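Local atomic coordinates of GARP domain-containing protein (Trypanosoma brucei brucei TREU927, PDB entry 6XZ6), a protein that acts as a trypanosome receptor for the host complement regulator factor H, which it binds through that regulator's domain D5. Residues P27-T30 against E31-F35; G39-E42 against E43-A47; V82-E85 against A86-A90; A187-E190 against T191-A195; D200-S203 against E204-E208. One frame throughout, in Å; residues are numbered along the deposited sequence.

Contact 1. Residues P27-T30 against E31-F35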
loop_
_atom_site.group_PDB
_atom_site.type_symbol
_atom_site.label_atom_id
_atom_site.label_comp_id
_atom_site.label_asym_id
_atom_site.label_seq_id
_atom_site.Cartn_x
_atom_site.Cartn_y
_atom_site.Cartn_z
ATOM N N PRO A 27 1.847 4.398 0.391
ATOM C CA PRO A 27 2.783 4.769 -0.690
ATOM C C PRO A 27 4.257 4.829 -0.260
ATOM O O PRO A 27 5.168 4.673 -1.093
ATOM C CB PRO A 27 2.298 6.154 -1.123
ATOM C CG PRO A 27 1.032 6.364 -0.509
ATOM C CD PRO A 27 0.962 5.528 0.712
ATOM N N LEU A 28 4.489 5.080 1.038
ATOM C CA LEU A 28 5.819 5.155 1.632
ATOM C C LEU A 28 6.382 3.730 1.761
ATOM O O LEU A 28 7.527 3.479 1.433
ATOM C CB LEU A 28 5.750 5.856 2.998
ATOM C CG LEU A 28 4.836 7.091 3.152
ATOM C CD1 LEU A 28 4.758 7.518 4.617
ATOM C CD2 LEU A 28 5.307 8.239 2.304
ATOM N N LEU A 29 5.548 2.797 2.172
ATOM C CA LEU A 29 5.816 1.370 2.303
ATOM C C LEU A 29 6.105 0.741 0.918
ATOM O O LEU A 29 7.123 0.081 0.780
ATOM C CB LEU A 29 4.560 0.760 2.925
ATOM C CG LEU A 29 4.600 -0.639 3.437
ATOM C CD1 LEU A 29 3.647 -0.781 4.614
ATOM C CD2 LEU A 29 4.210 -1.615 2.339
ATOM N N THR A 30 5.244 0.962 -0.102
ATOM C CA THR A 30 5.440 0.417 -1.453
ATOM C C THR A 30 6.750 0.889 -2.050
ATOM O O THR A 30 7.371 0.121 -2.761
ATOM C CB THR A 30 4.272 0.731 -2.415
ATOM O OG1 THR A 30 4.174 2.143 -2.610
ATOM C CG2 THR A 30 2.945 0.153 -1.967
ATOM N N GLU A 31 7.165 2.139 -1.777
ATOM C CA GLU A 31 8.422 2.722 -2.267
ATOM C C GLU A 31 9.640 2.041 -1.646
ATOM O O GLU A 31 10.634 1.833 -2.337
ATOM C CB GLU A 31 8.452 4.210 -1.969
ATOM C CG GLU A 31 9.399 5.007 -2.833
ATOM C CD GLU A 31 9.402 6.479 -2.471
ATOM O OE1 GLU A 31 8.830 7.279 -3.246
ATOM O OE2 GLU A 31 9.959 6.829 -1.406
ATOM N N GLU A 32 9.569 1.687 -0.340
ATOM C CA GLU A 32 10.652 0.990 0.362
ATOM C C GLU A 32 10.846 -0.397 -0.257
ATOM O O GLU A 32 11.980 -0.805 -0.502
ATOM C CB GLU A 32 10.362 0.919 1.861
ATOM C CG GLU A 32 10.353 2.292 2.514
ATOM C CD GLU A 32 10.461 2.343 4.025
ATOM O OE1 GLU A 32 9.407 2.422 4.703
ATOM O OE2 GLU A 32 11.608 2.346 4.525
ATOM N N ARG A 33 9.724 -1.090 -0.564
ATOM C CA ARG A 33 9.691 -2.408 -1.193
ATOM C C ARG A 33 10.229 -2.376 -2.620
ATOM O O ARG A 33 11.011 -3.250 -2.987
ATOM C CB ARG A 33 8.277 -2.990 -1.142
ATOM C CG ARG A 33 7.745 -3.216 0.294
ATOM C CD ARG A 33 8.581 -4.181 1.108
ATOM N NE ARG A 33 8.568 -3.788 2.516
ATOM C CZ ARG A 33 9.161 -4.464 3.502
ATOM N NH1 ARG A 33 9.083 -4.027 4.753
ATOM N NH2 ARG A 33 9.808 -5.601 3.250
ATOM N N ARG A 34 9.833 -1.347 -3.398
ATOM C CA ARG A 34 10.281 -1.084 -4.769
ATOM C C ARG A 34 11.791 -0.835 -4.807
ATOM O O ARG A 34 12.458 -1.388 -5.663
ATOM C CB ARG A 34 9.532 0.118 -5.386
ATOM C CG ARG A 34 8.385 -0.251 -6.339
ATOM C CD ARG A 34 7.893 0.967 -7.132
ATOM N NE ARG A 34 6.593 1.402 -6.630
ATOM C CZ ARG A 34 6.360 2.551 -5.998
ATOM N NH1 ARG A 34 5.145 2.820 -5.526
ATOM N NH2 ARG A 34 7.338 3.446 -5.837
ATOM N N PHE A 35 12.330 -0.052 -3.862
ATOM C CA PHE A 35 13.767 0.224 -3.703
ATOM C C PHE A 35 14.527 -1.049 -3.348
ATOM O O PHE A 35 15.527 -1.366 -3.989
ATOM C CB PHE A 35 13.985 1.296 -2.629
ATOM C CG PHE A 35 13.674 2.709 -3.061
ATOM C CD1 PHE A 35 13.783 3.084 -4.401
ATOM C CD2 PHE A 35 13.390 3.700 -2.111
ATOM C CE1 PHE A 35 13.561 4.402 -4.787
ATOM C CE2 PHE A 35 13.170 5.019 -2.494
ATOM C CZ PHE A 35 13.274 5.364 -3.832
HETATM O O HOH W 1 5.003 5.121 -4.008
HETATM O O HOH W 2 9.373 5.363 1.677
#

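Contact 2. Residues G39-E42 against E43-A47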
loop_
_atom_site.group_PDB
_atom_site.type_symbol
_atom_site.label_atom_id
_atom_site.label_comp_id
_atom_site.label_asym_id
_atom_site.label_seq_id
_atom_site.Cartn_x
_atom_site.Cartn_y
_atom_site.Cartn_z
ATOM N N GLY A 39 17.337 -2.958 -5.536
ATOM C CA GLY A 39 18.629 -3.246 -4.928
ATOM C C GLY A 39 18.980 -4.710 -5.023
ATOM O O GLY A 39 20.070 -5.041 -5.463
ATOM N N ALA A 40 18.031 -5.595 -4.660
ATOM C CA ALA A 40 18.170 -7.048 -4.726
ATOM C C ALA A 40 18.453 -7.518 -6.145
ATOM O O ALA A 40 19.356 -8.315 -6.339
ATOM C CB ALA A 40 16.928 -7.711 -4.190
ATOM N N LEU A 41 17.732 -6.975 -7.146
ATOM C CA LEU A 41 17.936 -7.297 -8.560
ATOM C C LEU A 41 19.318 -6.876 -9.076
ATOM O O LEU A 41 19.994 -7.676 -9.720
ATOM C CB LEU A 41 16.807 -6.724 -9.429
ATOM C CG LEU A 41 16.988 -6.767 -10.936
ATOM C CD1 LEU A 41 17.058 -8.188 -11.456
ATOM C CD2 LEU A 41 15.889 -6.026 -11.617
ATOM N N GLU A 42 19.735 -5.642 -8.813
ATOM C CA GLU A 42 21.033 -5.166 -9.259
ATOM C C GLU A 42 22.194 -5.930 -8.622
ATOM O O GLU A 42 23.177 -6.200 -9.299
ATOM C CB GLU A 42 21.132 -3.660 -9.071
ATOM C CG GLU A 42 20.202 -2.909 -10.024
ATOM C CD GLU A 42 20.498 -2.987 -11.515
ATOM O OE1 GLU A 42 21.688 -2.899 -11.902
ATOM O OE2 GLU A 42 19.530 -3.124 -12.299
ATOM N N GLU A 43 22.042 -6.377 -7.380
ATOM C CA GLU A 43 23.052 -7.225 -6.732
ATOM C C GLU A 43 23.128 -8.589 -7.428
ATOM O O GLU A 43 24.226 -9.121 -7.585
ATOM C CB GLU A 43 22.750 -7.433 -5.243
ATOM C CG GLU A 43 23.857 -6.916 -4.334
ATOM C CD GLU A 43 24.768 -7.971 -3.727
ATOM O OE1 GLU A 43 24.770 -8.103 -2.480
ATOM O OE2 GLU A 43 25.492 -8.651 -4.491
ATOM N N SER A 44 21.962 -9.146 -7.870
ATOM C CA SER A 44 21.901 -10.434 -8.573
ATOM C C SER A 44 22.527 -10.325 -9.946
ATOM O O SER A 44 23.147 -11.280 -10.411
ATOM C CB SER A 44 20.476 -10.966 -8.637
ATOM O OG SER A 44 19.655 -10.270 -9.555
ATOM N N LYS A 45 22.427 -9.147 -10.568
ATOM C CA LYS A 45 23.054 -8.907 -11.861
ATOM C C LYS A 45 24.578 -8.724 -11.699
ATOM O O LYS A 45 25.329 -9.121 -12.591
ATOM C CB LYS A 45 22.405 -7.728 -12.577
ATOM C CG LYS A 45 21.039 -8.035 -13.187
ATOM C CD LYS A 45 20.526 -6.808 -13.914
ATOM C CE LYS A 45 19.148 -6.974 -14.496
ATOM N NZ LYS A 45 18.487 -5.647 -14.681
ATOM N N LYS A 46 25.047 -8.182 -10.541
ATOM C CA LYS A 46 26.490 -8.007 -10.273
ATOM C C LYS A 46 27.130 -9.352 -9.962
ATOM O O LYS A 46 28.270 -9.580 -10.346
ATOM C CB LYS A 46 26.789 -6.985 -9.143
ATOM C CG LYS A 46 26.439 -5.528 -9.485
ATOM C CD LYS A 46 26.500 -4.605 -8.249
ATOM C CE LYS A 46 25.298 -3.678 -8.124
ATOM N NZ LYS A 46 24.931 -3.392 -6.700
ATOM N N ALA A 47 26.410 -10.227 -9.255
ATOM C CA ALA A 47 26.848 -11.582 -8.928
ATOM C C ALA A 47 26.946 -12.424 -10.214
ATOM O O ALA A 47 27.896 -13.190 -10.358
ATOM C CB ALA A 47 25.866 -12.214 -7.952
#

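Contact 3. Residues V82-E85 against A86-A90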
loop_
_atom_site.group_PDB
_atom_site.type_symbol
_atom_site.label_atom_id
_atom_site.label_comp_id
_atom_site.label_asym_id
_atom_site.label_seq_id
_atom_site.Cartn_x
_atom_site.Cartn_y
_atom_site.Cartn_z
ATOM N N VAL A 82 24.052 -20.811 -12.715
ATOM C CA VAL A 82 23.132 -20.765 -11.573
ATOM C C VAL A 82 22.943 -19.316 -11.096
ATOM O O VAL A 82 21.810 -18.922 -10.827
ATOM C CB VAL A 82 23.525 -21.740 -10.437
ATOM C CG1 VAL A 82 22.745 -21.461 -9.150
ATOM C CG2 VAL A 82 23.330 -23.190 -10.880
ATOM N N ALA A 83 24.028 -18.507 -11.069
ATOM C CA ALA A 83 23.971 -17.082 -10.717
ATOM C C ALA A 83 23.131 -16.329 -11.753
ATOM O O ALA A 83 22.231 -15.593 -11.366
ATOM C CB ALA A 83 25.372 -16.506 -10.622
ATOM N N TYR A 84 23.348 -16.583 -13.056
ATOM C CA TYR A 84 22.536 -16.006 -14.153
ATOM C C TYR A 84 21.031 -16.332 -13.997
ATOM O O TYR A 84 20.192 -15.436 -14.094
ATOM C CB TYR A 84 23.020 -16.464 -15.546
ATOM C CG TYR A 84 22.068 -16.042 -16.644
ATOM C CD1 TYR A 84 21.914 -14.702 -16.984
ATOM C CD2 TYR A 84 21.248 -16.977 -17.283
ATOM C CE1 TYR A 84 20.987 -14.302 -17.949
ATOM C CE2 TYR A 84 20.299 -16.585 -18.233
ATOM C CZ TYR A 84 20.196 -15.250 -18.585
ATOM O OH TYR A 84 19.292 -14.864 -19.550
ATOM N N GLU A 85 20.704 -17.610 -13.775
ATOM C CA GLU A 85 19.329 -18.092 -13.615
ATOM C C GLU A 85 18.631 -17.484 -12.424
ATOM O O GLU A 85 17.452 -17.227 -12.509
ATOM C CB GLU A 85 19.288 -19.613 -13.563
ATOM C CG GLU A 85 19.811 -20.281 -14.827
ATOM C CD GLU A 85 19.836 -21.794 -14.799
ATOM O OE1 GLU A 85 19.905 -22.377 -13.690
ATOM O OE2 GLU A 85 19.778 -22.403 -15.894
ATOM N N ALA A 86 19.351 -17.229 -11.321
ATOM C CA ALA A 86 18.829 -16.579 -10.113
ATOM C C ALA A 86 18.549 -15.104 -10.393
ATOM O O ALA A 86 17.547 -14.590 -9.919
ATOM C CB ALA A 86 19.815 -16.722 -8.963
ATOM N N SER A 87 19.409 -14.426 -11.191
ATOM C CA SER A 87 19.214 -13.027 -11.602
ATOM C C SER A 87 17.915 -12.888 -12.474
ATOM O O SER A 87 17.201 -11.885 -12.400
ATOM C CB SER A 87 20.466 -12.507 -12.314
ATOM O OG SER A 87 20.368 -12.474 -13.729
ATOM N N VAL A 88 17.612 -13.916 -13.265
ATOM C CA VAL A 88 16.419 -13.960 -14.112
ATOM C C VAL A 88 15.167 -14.087 -13.210
ATOM O O VAL A 88 14.148 -13.428 -13.468
ATOM C CB VAL A 88 16.516 -15.075 -15.186
ATOM C CG1 VAL A 88 15.161 -15.352 -15.819
ATOM C CG2 VAL A 88 17.546 -14.712 -16.253
ATOM N N ARG A 89 15.266 -14.912 -12.139
ATOM C CA ARG A 89 14.201 -15.067 -11.156
ATOM C C ARG A 89 13.998 -13.773 -10.346
ATOM O O ARG A 89 12.852 -13.463 -10.015
ATOM C CB ARG A 89 14.464 -16.248 -10.243
ATOM C CG ARG A 89 14.055 -17.573 -10.867
ATOM C CD ARG A 89 14.106 -18.732 -9.893
ATOM N NE ARG A 89 15.464 -18.931 -9.388
ATOM C CZ ARG A 89 16.355 -19.732 -9.955
ATOM N NH1 ARG A 89 16.020 -20.464 -11.013
ATOM N NH2 ARG A 89 17.585 -19.831 -9.450
ATOM N N ALA A 90 15.085 -12.992 -10.088
ATOM C CA ALA A 90 15.023 -11.691 -9.406
ATOM C C ALA A 90 14.365 -10.635 -10.313
ATOM O O ALA A 90 13.650 -9.781 -9.802
ATOM C CB ALA A 90 16.407 -11.236 -8.956
HETATM O O HOH W 3 19.032 -22.161 -10.991
#

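Contact 4. Residues A187-E190 against T191-A195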
loop_
_atom_site.group_PDB
_atom_site.type_symbol
_atom_site.label_atom_id
_atom_site.label_comp_id
_atom_site.label_asym_id
_atom_site.label_seq_id
_atom_site.Cartn_x
_atom_site.Cartn_y
_atom_site.Cartn_z
ATOM N N ALA A 187 6.700 -11.305 -2.990
ATOM C CA ALA A 187 7.515 -10.933 -4.142
ATOM C C ALA A 187 8.807 -10.264 -3.747
ATOM O O ALA A 187 9.816 -10.456 -4.420
ATOM C CB ALA A 187 6.727 -10.052 -5.080
ATOM N N THR A 188 8.807 -9.491 -2.663
ATOM C CA THR A 188 10.040 -8.852 -2.177
ATOM C C THR A 188 10.991 -9.923 -1.619
ATOM O O THR A 188 12.180 -9.886 -1.929
ATOM C CB THR A 188 9.747 -7.675 -1.223
ATOM O OG1 THR A 188 8.715 -6.860 -1.784
ATOM C CG2 THR A 188 10.976 -6.809 -0.991
ATOM N N ALA A 189 10.468 -10.881 -0.840
ATOM C CA ALA A 189 11.251 -11.987 -0.272
ATOM C C ALA A 189 11.878 -12.864 -1.374
ATOM O O ALA A 189 13.037 -13.270 -1.251
ATOM C CB ALA A 189 10.378 -12.836 0.645
ATOM N N GLU A 190 11.118 -13.129 -2.451
ATOM C CA GLU A 190 11.563 -13.891 -3.621
ATOM C C GLU A 190 12.726 -13.170 -4.356
ATOM O O GLU A 190 13.571 -13.865 -4.932
ATOM C CB GLU A 190 10.401 -14.088 -4.605
ATOM C CG GLU A 190 9.346 -15.110 -4.225
ATOM C CD GLU A 190 8.043 -15.035 -5.020
ATOM O OE1 GLU A 190 8.062 -14.555 -6.179
ATOM O OE2 GLU A 190 6.994 -15.465 -4.482
ATOM N N THR A 191 12.740 -11.802 -4.407
ATOM C CA THR A 191 13.846 -11.070 -5.069
ATOM C C THR A 191 15.103 -11.174 -4.218
ATOM O O THR A 191 16.194 -11.428 -4.739
ATOM C CB THR A 191 13.570 -9.586 -5.411
ATOM O OG1 THR A 191 12.181 -9.303 -5.633
ATOM C CG2 THR A 191 14.371 -9.136 -6.611
ATOM N N VAL A 192 14.937 -11.022 -2.899
ATOM C CA VAL A 192 16.028 -11.115 -1.932
ATOM C C VAL A 192 16.624 -12.532 -1.959
ATOM O O VAL A 192 17.843 -12.658 -1.992
ATOM C CB VAL A 192 15.545 -10.660 -0.523
ATOM C CG1 VAL A 192 16.555 -10.985 0.557
ATOM C CG2 VAL A 192 15.187 -9.169 -0.501
ATOM N N ARG A 193 15.760 -13.585 -2.022
ATOM C CA ARG A 193 16.141 -15.008 -2.053
ATOM C C ARG A 193 16.968 -15.343 -3.279
ATOM O O ARG A 193 17.953 -16.067 -3.172
ATOM C CB ARG A 193 14.896 -15.899 -1.990
ATOM C CG ARG A 193 15.049 -17.109 -1.091
ATOM C CD ARG A 193 13.778 -17.948 -0.983
ATOM N NE ARG A 193 12.668 -17.236 -0.329
ATOM C CZ ARG A 193 11.515 -16.941 -0.928
ATOM N NH1 ARG A 193 11.298 -17.304 -2.191
ATOM N NH2 ARG A 193 10.569 -16.287 -0.268
ATOM N N ALA A 194 16.590 -14.794 -4.431
ATOM C CA ALA A 194 17.283 -14.978 -5.692
ATOM C C ALA A 194 18.580 -14.175 -5.723
ATOM O O ALA A 194 19.550 -14.623 -6.315
ATOM C CB ALA A 194 16.368 -14.578 -6.840
ATOM N N ALA A 195 18.626 -13.020 -5.060
ATOM C CA ALA A 195 19.851 -12.202 -4.957
ATOM C C ALA A 195 20.894 -12.935 -4.134
ATOM O O ALA A 195 22.074 -12.896 -4.473
ATOM C CB ALA A 195 19.539 -10.870 -4.313
#

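Contact 5. Residues D200-S203 against E204-E208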
loop_
_atom_site.group_PDB
_atom_site.type_symbol
_atom_site.label_atom_id
_atom_site.label_comp_id
_atom_site.label_asym_id
_atom_site.label_seq_id
_atom_site.Cartn_x
_atom_site.Cartn_y
_atom_site.Cartn_z
ATOM N N ASP A 200 25.798 -16.603 -3.678
ATOM C CA ASP A 200 26.323 -17.918 -3.290
ATOM C C ASP A 200 26.993 -18.617 -4.480
ATOM O O ASP A 200 28.075 -19.183 -4.314
ATOM C CB ASP A 200 25.193 -18.819 -2.732
ATOM C CG ASP A 200 24.516 -18.380 -1.430
ATOM O OD1 ASP A 200 24.953 -17.360 -0.833
ATOM O OD2 ASP A 200 23.543 -19.046 -1.015
ATOM N N ALA A 201 26.346 -18.565 -5.673
ATOM C CA ALA A 201 26.830 -19.140 -6.924
ATOM C C ALA A 201 28.055 -18.374 -7.426
ATOM O O ALA A 201 29.014 -19.012 -7.837
ATOM C CB ALA A 201 25.724 -19.145 -7.972
ATOM N N LYS A 202 28.037 -17.017 -7.389
ATOM C CA LYS A 202 29.171 -16.153 -7.769
ATOM C C LYS A 202 30.408 -16.577 -6.960
ATOM O O LYS A 202 31.480 -16.776 -7.529
ATOM C CB LYS A 202 28.849 -14.664 -7.483
ATOM C CG LYS A 202 30.091 -13.762 -7.353
ATOM C CD LYS A 202 29.826 -12.459 -6.610
ATOM C CE LYS A 202 29.967 -12.587 -5.109
ATOM N NZ LYS A 202 29.508 -11.354 -4.412
ATOM N N SER A 203 30.234 -16.729 -5.635
ATOM C CA SER A 203 31.260 -17.136 -4.694
ATOM C C SER A 203 31.783 -18.527 -4.982
ATOM O O SER A 203 32.984 -18.737 -4.852
ATOM C CB SER A 203 30.722 -17.051 -3.274
ATOM O OG SER A 203 30.484 -15.696 -2.925
ATOM N N GLU A 204 30.913 -19.472 -5.387
ATOM C CA GLU A 204 31.322 -20.835 -5.737
ATOM C C GLU A 204 32.162 -20.812 -7.017
ATOM O O GLU A 204 33.153 -21.522 -7.086
ATOM C CB GLU A 204 30.114 -21.779 -5.872
ATOM C CG GLU A 204 30.495 -23.261 -5.869
ATOM C CD GLU A 204 29.372 -24.295 -5.849
ATOM O OE1 GLU A 204 28.328 -24.043 -5.200
ATOM O OE2 GLU A 204 29.553 -25.375 -6.461
ATOM N N ALA A 205 31.802 -19.959 -7.996
ATOM C CA ALA A 205 32.538 -19.778 -9.253
ATOM C C ALA A 205 33.896 -19.138 -8.975
ATOM O O ALA A 205 34.903 -19.622 -9.478
ATOM C CB ALA A 205 31.738 -18.922 -10.226
ATOM N N GLN A 206 33.931 -18.093 -8.136
ATOM C CA GLN A 206 35.154 -17.382 -7.745
ATOM C C GLN A 206 36.162 -18.250 -6.962
ATOM O O GLN A 206 37.372 -18.056 -7.113
ATOM C CB GLN A 206 34.802 -16.108 -6.960
ATOM C CG GLN A 206 34.276 -14.961 -7.841
ATOM C CD GLN A 206 34.045 -13.684 -7.066
ATOM O OE1 GLN A 206 33.789 -13.687 -5.845
ATOM N NE2 GLN A 206 34.122 -12.564 -7.780
ATOM N N GLU A 207 35.675 -19.205 -6.136
ATOM C CA GLU A 207 36.518 -20.115 -5.341
ATOM C C GLU A 207 37.203 -21.192 -6.192
ATOM O O GLU A 207 38.358 -21.538 -5.934
ATOM C CB GLU A 207 35.708 -20.769 -4.212
ATOM C CG GLU A 207 35.957 -20.135 -2.853
ATOM C CD GLU A 207 34.748 -19.517 -2.172
ATOM O OE1 GLU A 207 33.712 -20.213 -2.051
ATOM O OE2 GLU A 207 34.847 -18.346 -1.736
ATOM N N GLU A 208 36.479 -21.731 -7.188
ATOM C CA GLU A 208 36.968 -22.753 -8.116
ATOM C C GLU A 208 37.975 -22.127 -9.077
ATOM O O GLU A 208 38.903 -22.818 -9.509
ATOM C CB GLU A 208 35.813 -23.363 -8.934
ATOM C CG GLU A 208 34.624 -23.861 -8.133
ATOM C CD GLU A 208 34.653 -25.273 -7.584
ATOM O OE1 GLU A 208 33.588 -25.721 -7.099
ATOM O OE2 GLU A 208 35.718 -25.932 -7.631
#

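Contact 1. Residues P27-T30 against E31-F35
Thr30 and Arg34 lie side by side and point the same way, one turn apart on helix 4-61 of the long three-helix bundle. The threonine hydroxyl sits between its backbone N and carbonyl carbon (chi1 64°), and CG2 takes the place anti to the carbonyl carbon. OG1 stands 3.1 Å from Arg34 NH1, but the angle is too poor for a hydrogen bond. The partner they share is Asp105 of helix 67-125, hydrogen-bonded to the threonine and salt-bridged to the arginine. A bend at chi3 folds the arginine back along the helix, and one face of its guanidinium lies over Thr30 O. Water 1, in the plane of that group at its edge, accepts from Arg34 NH1 at 2.8 Å and donates to Pro27 O. Among the backbone bonds, that from Arg34 N to Thr30 O measures 2.9 Å. Leu29 packs on Leu181 of helix 165-208, and Arg33 packs on Leu184 and Thr188 of that helix. On the exposed side, water 2 donates to Leu28 O at 2.6 Å and weakly to Glu31 OE2.

Contact 2. Residues G39-E42 against E43-A47
Leu41 O is gripped by two donors, Ser44 OG at 2.6 Å and Lys45 N at 3.0 Å. The hydroxyl bond is bent at the acceptor, with a C=O...OG angle of 123°. Ser44 reaches the carbonyl of the preceding turn because its OG lies between the backbone N and the carbonyl carbon (chi1 73°). The buried hydroxyl thus has an acceptor within its own helix, and Leu41 CD1 packs against it at 3.8 Å. Lys45 crosses Leu41 at a slant: CE rests against Leu41 CD1 at 3.9 Å, and NZ goes on to Glu42. There OE2 and Lys45 NZ form a long salt bridge of 3.6 Å. A second, weak ion pair joins the lysine to Glu91 of helix 67-125. All this lies on helix 4-61 of a three-helix bundle: Leu41 and Ser44 face helix 67-125, where both touch Ala90, while Ala40 and Ala47 pack on helix 165-208. Lys46 takes the outer side. Its CG lies 3.3 Å from Glu42 O, the carbonyl that accepts from its own backbone N, and bends at chi3 and chi4 carry the chain back over the peptide. Glu43 leads away from the preceding turn, and its OE2 comes close to the like-charged Asp199 of helix 165-208, which may raise the proton affinity of one of the two carboxylates.

Contact 3. Residues V82-E85 against A86-A90
One face of the Tyr84 ring carries Val88 CG2, a CH-pi contact in which the methyl lies 3.9 Å from the ring centroid. The methyl is offset toward the phenol end of the ring, with Tyr84 CZ the nearest ring atom at 3.6 Å. Tyr84 CG is anti to its backbone N (chi1 171°), which sends the ring along the helix side; Val88 CG2, placed beside its own backbone N, meets it from the next turn. The second flat group, the Arg89 guanidinium, lays one face over Glu85 O, which stands 3.7 Å above its centre. Water 3 lies at its edge and in its plane, accepting from Arg89 NH2 and donating to Glu85 OE1 at 2.8 Å. The charged groups do not meet directly, Glu85 OE1 being 5.1 Å from Arg89 NH1; water 3 bridges them. Ser87 OG, buried, donates to Tyr84 O at 3.0 Å, and that carbonyl also accepts from Val88 N. These turns belong to helix 67-125 of a three-helix bundle. Tyr84, Glu85, Val88 and Arg89 occupy its exposed side, whereas the small residues face inward: Ala83 and Ala86 pack on Ala201, Ala197 and Ala198 of helix 165-208, Ser87 meets Ser44 of helix 4-61, and Ala90 touches both helices.

Contact 4. Residues A187-E190 against T191-A195
Ala187 to Ala195 form unbroken alpha-helix, with the amides of Thr191, Val192, Arg193 and Ala194 each bonded to the carbonyl four residues back. These turns belong to helix 165-208 of the three-helix bundle, and Thr188 and Thr191 are their buried polar residues. Thr191 OG1 donates to Ala187 O at 2.9 Å, and the backbone N of the same threonine reaches that oxygen from the opposite face of the carbonyl plane. OG1 lies beside the backbone N, its chi1 of -28° rotated off the staggered value, and CG2 is left anti to that N. The side chain thereby closes its hydroxyl on its own helix and packs on Ala40 of helix 4-61 and on Ala90 and Ala93 of helix 67-125. Thr188 also bonds back within the helix, to Leu184 O, and it packs on Val97 of helix 67-125 and on Glu36 of helix 4-61. On the exposed side Arg193 bends at chi3 and folds back over the previous turn, so that one guanidinium face lies above Ala189 O. It crosses Glu190 with the carboxylate and guanidinium planes 53° apart, and the charged atoms stay separate, Glu190 OE2 being 5.2 Å from Arg193 NH1. The guanidinium nitrogens touch carbon: NH1 meets Glu190 CG and NH2 meets Ala189 CB, each at 3.6 Å.

Contact 5. Residues D200-S203 against E204-E208
Gln206 leans back over Lys202 from the following turn. Its CB lies 3.4 Å from Lys202 O, the carbonyl that accepts from Gln206 N at 2.8 Å. CG, set beside the backbone N with chi1 -75°, comes as close as 3.3 Å to the same oxygen. From there the chain is extended: CD reaches Lys202 CG at 4.0 Å, and OE1 stands about equally far from Lys202 CG and CE. The amide end therefore rests on the methylenes of the lysine, which crosses it at a slant, and the glutamine also touches Glu50 of helix 4-61. Lys202 directs CG anti to its backbone N and bends at chi3; its NZ has a long, weak ion pair with Asp199, and its chain packs on Ala47 and Glu50 of helix 4-61. Ser203 bonds back to the main chain, OG pairing with Asp199 O. Glu207 curls over Ser203 O, the carbonyl that its own N uses. Glu204 meets the preceding turn only through CB, 3.6 Å from Ala201 O. Buried Ala201 packs on Val82 of helix 67-125, and buried Ala205 lies between Ala79 of that helix and Ala54 of helix 4-61. Small alanines inside and charged or amide chains outside mark an amphipathic helix of an elongated helical bundle, here the last turns of helix 165-208.

In the fold
Contacts 1 and 2 lie in series on helix 4-61, contacts 4 and 5 on helix 165-208, and contact 3 on helix 67-125 between them in sequence. Contact 1 is nearest the chain's centre, about 6 Å from it, and contact 5 farthest, at about 29 Å. Contact 2 is mainly surface, and the others are partly buried. Contacts 2, 3 and 4 touch one another through small residues: Ser44 OG meets Ala90 CB at 3.4 Å, and Ala194 CB meets Ala86 O. Contact 5 touches contacts 2 and 3, while contact 1 meets contact 4 through Arg33 and Thr188. Buried hydroxyls bond carbonyls in contacts 2, 3 and 4, whereas contact 1 uses an aspartate of another helix.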